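Local coordinates for pullulanase (Klebsiella oxytoca, PDB 2YOC), which hydrolyses the alpha-1,6-glucosidic linkages of pullulan and related alpha-dextrins and is secreted through a type 2 secretion system, at residues G161-L175 / S262-A275. Numbering follows the deposited sequence.
Sequences GVALAEAHWVDKNTL and SATQVQTAGVLDDA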
loop_
_atom_site.group_PDB
_atom_site.type_symbol
_atom_site.label_atom_id
_atom_site.label_comp_id
_atom_site.label_asym_id
_atom_site.label_seq_id
_atom_site.Cartn_x
_atom_site.Cartn_y
_atom_site.Cartn_z
ATOM N N GLY B 161 14.726 -53.551 16.522
ATOM C CA GLY B 161 15.806 -53.521 15.547
ATOM C C GLY B 161 15.892 -52.283 14.692
ATOM O O GLY B 161 15.220 -51.267 14.923
ATOM N N VAL B 162 16.747 -52.415 13.698
ATOM C CA VAL B 162 17.149 -51.340 12.846
ATOM C C VAL B 162 15.993 -50.899 11.975
ATOM O O VAL B 162 15.423 -51.712 11.249
ATOM C CB VAL B 162 18.468 -51.631 12.076
ATOM C CG1 VAL B 162 19.037 -50.354 11.461
ATOM C CG2 VAL B 162 19.516 -52.346 12.924
ATOM N N ALA B 163 15.614 -49.616 12.118
ATOM C CA ALA B 163 14.511 -48.972 11.406
ATOM C C ALA B 163 14.892 -47.564 10.959
ATOM O O ALA B 163 15.568 -46.852 11.707
ATOM C CB ALA B 163 13.293 -48.900 12.306
ATOM N N LEU B 164 14.422 -47.153 9.753
ATOM C CA LEU B 164 14.651 -45.822 9.140
ATOM C C LEU B 164 16.152 -45.462 8.945
ATOM O O LEU B 164 17.012 -46.310 9.175
ATOM C CB LEU B 164 13.883 -44.690 9.888
ATOM C CG LEU B 164 12.444 -44.979 10.352
ATOM C CD1 LEU B 164 12.089 -44.160 11.563
ATOM C CD2 LEU B 164 11.450 -44.735 9.261
ATOM N N ALA B 165 16.457 -44.244 8.466
ATOM C CA ALA B 165 17.827 -43.789 8.240
ATOM C C ALA B 165 17.986 -42.398 8.875
ATOM O O ALA B 165 18.208 -41.397 8.190
ATOM C CB ALA B 165 18.107 -43.736 6.755
ATOM N N GLU B 166 17.814 -42.351 10.205
ATOM C CA GLU B 166 17.793 -41.140 11.015
ATOM C C GLU B 166 19.129 -40.462 11.194
ATOM O O GLU B 166 19.147 -39.247 11.354
ATOM C CB GLU B 166 17.165 -41.425 12.398
ATOM C CG GLU B 166 15.734 -41.946 12.379
ATOM C CD GLU B 166 15.294 -42.540 13.704
ATOM O OE1 GLU B 166 15.607 -41.947 14.764
ATOM O OE2 GLU B 166 14.661 -43.621 13.681
ATOM N N ALA B 167 20.232 -41.233 11.210
ATOM C CA ALA B 167 21.604 -40.736 11.421
ATOM C C ALA B 167 22.318 -40.260 10.126
ATOM O O ALA B 167 22.021 -40.726 9.017
ATOM C CB ALA B 167 22.443 -41.776 12.170
ATOM N N HIS B 168 23.249 -39.307 10.287
ATOM C CA HIS B 168 23.932 -38.646 9.187
ATOM C C HIS B 168 25.426 -38.527 9.417
ATOM O O HIS B 168 25.868 -37.701 10.224
ATOM C CB HIS B 168 23.333 -37.219 8.996
ATOM C CG HIS B 168 21.922 -37.203 8.494
ATOM N ND1 HIS B 168 21.603 -36.634 7.291
ATOM C CD2 HIS B 168 20.787 -37.689 9.060
ATOM C CE1 HIS B 168 20.294 -36.799 7.150
ATOM N NE2 HIS B 168 19.768 -37.446 8.186
ATOM N N TRP B 169 26.223 -39.315 8.685
ATOM C CA TRP B 169 27.677 -39.185 8.775
ATOM C C TRP B 169 28.043 -38.041 7.782
ATOM O O TRP B 169 28.092 -38.225 6.565
ATOM C CB TRP B 169 28.331 -40.521 8.441
ATOM C CG TRP B 169 29.772 -40.659 8.849
ATOM C CD1 TRP B 169 30.594 -39.695 9.364
ATOM C CD2 TRP B 169 30.568 -41.852 8.739
ATOM N NE1 TRP B 169 31.857 -40.215 9.580
ATOM C CE2 TRP B 169 31.860 -41.541 9.222
ATOM C CE3 TRP B 169 30.302 -43.161 8.308
ATOM C CZ2 TRP B 169 32.885 -42.485 9.258
ATOM C CZ3 TRP B 169 31.314 -44.096 8.369
ATOM C CH2 TRP B 169 32.594 -43.749 8.809
ATOM N N VAL B 170 28.168 -36.846 8.320
ATOM C CA VAL B 170 28.382 -35.605 7.588
ATOM C C VAL B 170 29.836 -35.206 7.302
ATOM O O VAL B 170 30.090 -34.395 6.412
ATOM C CB VAL B 170 27.561 -34.478 8.215
ATOM C CG1 VAL B 170 26.081 -34.797 8.083
ATOM C CG2 VAL B 170 27.953 -34.266 9.680
ATOM N N ASP B 171 30.774 -35.738 8.075
ATOM C CA ASP B 171 32.204 -35.526 7.901
ATOM C C ASP B 171 32.942 -36.687 8.572
ATOM O O ASP B 171 32.312 -37.419 9.336
ATOM C CB ASP B 171 32.672 -34.137 8.393
ATOM C CG ASP B 171 32.740 -33.920 9.897
ATOM O OD1 ASP B 171 33.327 -34.766 10.595
ATOM O OD2 ASP B 171 32.353 -32.834 10.354
ATOM N N LYS B 172 34.265 -36.845 8.294
ATOM C CA LYS B 172 35.126 -37.896 8.835
ATOM C C LYS B 172 34.872 -38.166 10.336
ATOM O O LYS B 172 34.673 -39.316 10.725
ATOM C CB LYS B 172 36.605 -37.548 8.600
ATOM C CG LYS B 172 37.104 -37.672 7.149
ATOM C CD LYS B 172 38.178 -36.584 6.816
ATOM C CE LYS B 172 39.162 -36.981 5.735
ATOM N NZ LYS B 172 39.872 -35.803 5.158
ATOM N N ASN B 173 34.801 -37.102 11.148
ATOM C CA ASN B 173 34.634 -37.146 12.605
ATOM C C ASN B 173 33.191 -37.031 13.177
ATOM O O ASN B 173 32.974 -37.378 14.335
ATOM C CB ASN B 173 35.465 -36.012 13.201
ATOM C CG ASN B 173 36.193 -36.362 14.466
ATOM O OD1 ASN B 173 36.615 -37.511 14.700
ATOM N ND2 ASN B 173 36.423 -35.347 15.277
ATOM N N THR B 174 32.235 -36.493 12.403
ATOM C CA THR B 174 30.896 -36.176 12.894
ATOM C C THR B 174 29.726 -37.006 12.388
ATOM O O THR B 174 29.554 -37.208 11.188
ATOM C CB THR B 174 30.689 -34.665 12.765
ATOM O OG1 THR B 174 31.793 -34.008 13.395
ATOM C CG2 THR B 174 29.398 -34.186 13.384
ATOM N N LEU B 175 28.894 -37.441 13.328
ATOM C CA LEU B 175 27.683 -38.197 13.060
ATOM C C LEU B 175 26.534 -37.419 13.725
ATOM O O LEU B 175 26.573 -37.157 14.944
ATOM C CB LEU B 175 27.829 -39.635 13.606
ATOM C CG LEU B 175 26.660 -40.639 13.524
ATOM C CD1 LEU B 175 25.688 -40.482 14.645
ATOM C CD2 LEU B 175 25.992 -40.675 12.177
ATOM N N SER B 262 17.021 -47.346 20.359
ATOM C CA SER B 262 16.943 -47.117 18.916
ATOM C C SER B 262 18.156 -47.658 18.153
ATOM O O SER B 262 19.292 -47.618 18.643
ATOM C CB SER B 262 16.801 -45.617 18.643
ATOM O OG SER B 262 15.890 -45.344 17.590
ATOM N N ALA B 263 17.887 -48.139 16.935
ATOM C CA ALA B 263 18.847 -48.643 15.957
ATOM C C ALA B 263 18.361 -48.134 14.588
ATOM O O ALA B 263 17.224 -48.414 14.193
ATOM C CB ALA B 263 18.889 -50.167 15.990
ATOM N N THR B 264 19.186 -47.324 13.909
ATOM C CA THR B 264 18.835 -46.709 12.619
ATOM C C THR B 264 19.989 -46.810 11.611
ATOM O O THR B 264 21.156 -46.896 12.013
ATOM C CB THR B 264 18.366 -45.240 12.841
ATOM O OG1 THR B 264 17.563 -44.796 11.743
ATOM C CG2 THR B 264 19.524 -44.268 13.095
ATOM N N GLN B 265 19.661 -46.769 10.301
ATOM C CA GLN B 265 20.654 -46.793 9.226
ATOM C C GLN B 265 21.303 -45.408 9.112
ATOM O O GLN B 265 20.755 -44.420 9.624
ATOM C CB GLN B 265 20.044 -47.236 7.892
ATOM C CG GLN B 265 19.603 -48.691 7.855
ATOM C CD GLN B 265 19.521 -49.216 6.438
ATOM O OE1 GLN B 265 18.436 -49.397 5.853
ATOM N NE2 GLN B 265 20.681 -49.493 5.845
ATOM N N VAL B 266 22.494 -45.339 8.491
ATOM C CA VAL B 266 23.244 -44.082 8.391
ATOM C C VAL B 266 23.330 -43.565 6.952
ATOM O O VAL B 266 23.679 -44.313 6.032
ATOM C CB VAL B 266 24.653 -44.222 9.048
ATOM C CG1 VAL B 266 25.400 -42.888 9.087
ATOM C CG2 VAL B 266 24.573 -44.835 10.441
ATOM N N GLN B 267 23.036 -42.281 6.781
ATOM C CA GLN B 267 23.147 -41.538 5.530
ATOM C C GLN B 267 24.590 -40.998 5.490
ATOM O O GLN B 267 24.982 -40.197 6.349
ATOM C CB GLN B 267 22.089 -40.418 5.484
ATOM C CG GLN B 267 20.674 -40.953 5.199
ATOM C CD GLN B 267 19.639 -39.869 4.971
ATOM O OE1 GLN B 267 19.777 -38.980 4.117
ATOM N NE2 GLN B 267 18.534 -39.985 5.669
ATOM N N THR B 268 25.399 -41.494 4.527
ATOM C CA THR B 268 26.842 -41.206 4.431
ATOM C C THR B 268 27.327 -40.226 3.359
ATOM O O THR B 268 28.548 -40.047 3.246
ATOM C CB THR B 268 27.618 -42.528 4.334
ATOM O OG1 THR B 268 27.156 -43.255 3.198
ATOM C CG2 THR B 268 27.484 -43.390 5.592
ATOM N N ALA B 269 26.419 -39.571 2.592
ATOM C CA ALA B 269 26.879 -38.655 1.528
ATOM C C ALA B 269 27.841 -37.538 1.988
ATOM O O ALA B 269 28.799 -37.227 1.283
ATOM C CB ALA B 269 25.704 -38.076 0.760
ATOM N N GLY B 270 27.605 -37.007 3.187
ATOM C CA GLY B 270 28.382 -35.920 3.775
ATOM C C GLY B 270 29.817 -36.315 3.975
ATOM O O GLY B 270 30.726 -35.594 3.565
ATOM N N VAL B 271 30.024 -37.480 4.605
ATOM C CA VAL B 271 31.372 -37.979 4.830
ATOM C C VAL B 271 32.063 -38.320 3.474
ATOM O O VAL B 271 33.228 -37.951 3.290
ATOM C CB VAL B 271 31.444 -39.071 5.911
ATOM C CG1 VAL B 271 30.575 -40.268 5.555
ATOM C CG2 VAL B 271 32.885 -39.474 6.183
ATOM N N LEU B 272 31.313 -38.920 2.504
ATOM C CA LEU B 272 31.857 -39.218 1.166
ATOM C C LEU B 272 32.398 -37.964 0.516
ATOM O O LEU B 272 33.492 -38.025 -0.041
ATOM C CB LEU B 272 30.847 -39.904 0.235
ATOM C CG LEU B 272 30.420 -41.288 0.658
ATOM C CD1 LEU B 272 29.299 -41.766 -0.201
ATOM C CD2 LEU B 272 31.568 -42.249 0.600
ATOM N N ASP B 273 31.689 -36.807 0.649
ATOM C CA ASP B 273 32.201 -35.558 0.095
ATOM C C ASP B 273 33.434 -35.102 0.873
ATOM O O ASP B 273 34.442 -34.755 0.269
ATOM C CB ASP B 273 31.118 -34.453 -0.034
ATOM C CG ASP B 273 30.442 -34.344 -1.410
ATOM O OD1 ASP B 273 30.782 -35.148 -2.310
ATOM O OD2 ASP B 273 29.588 -33.429 -1.595
ATOM N N ASP B 274 33.392 -35.196 2.198
ATOM C CA ASP B 274 34.486 -34.763 3.075
ATOM C C ASP B 274 35.755 -35.596 2.947
ATOM O O ASP B 274 36.845 -35.050 3.117
ATOM C CB ASP B 274 33.989 -34.748 4.534
ATOM C CG ASP B 274 34.980 -34.272 5.576
ATOM O OD1 ASP B 274 35.420 -33.102 5.489
ATOM O OD2 ASP B 274 35.239 -35.027 6.529
ATOM N N ALA B 275 35.623 -36.909 2.671
ATOM C CA ALA B 275 36.759 -37.819 2.626
ATOM C C ALA B 275 37.387 -37.977 1.261
ATOM O O ALA B 275 38.613 -38.152 1.178
ATOM C CB ALA B 275 36.361 -39.181 3.184
HETATM O O HOH W 1 25.760 -37.233 5.547
#
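Ala167 and Val266 pair as parallel neighbours, as do His168 and Gln267, and the backbone bonds fix this register: Gln267 N donates to Ala167 O (2.9 Å, 176° at the hydrogen), and Trp169 N to Gln267 O. Upstream, where 161-166 is irregular, Ala163 N still donates to Ala263 O and Gln265 N to Leu164 O; downstream, on helix 269-280, Val271 N donates to Trp169 O. These pairings make 260-267 and 167-169 the parallel neighbours within the mixed sheet of the pullulanase N2 domain. Among side chains, Thr264 OG1 adds a bridge, donating to Ala163 O and receiving Glu166 N at 2.9 Å; chi1 of -158°, with OG1 opposite the backbone N, places it between them. Gln267 reaches back alongside the His168 ring, and its NE2 meets Ala165 O in the carbonyl plane (2.9 Å). His168 NE2 bonds instead to Glu621 O, and Asn620 O is a second acceptor for Gln267 NE2. Asp274 OD2 takes Lys172 N on its anti side, tilted out of the carboxylate plane, at 2.7 Å. A water also bridges Trp169 O, Gln267 O and Gly270 N. Apolar contacts follow: Thr264 CG2 packs on Glu166 CB and Ala167, and Val271 CG1 sits over one face of Trp169, 3.6 Å from the centroid of the five-membered ring, a CH-pi contact.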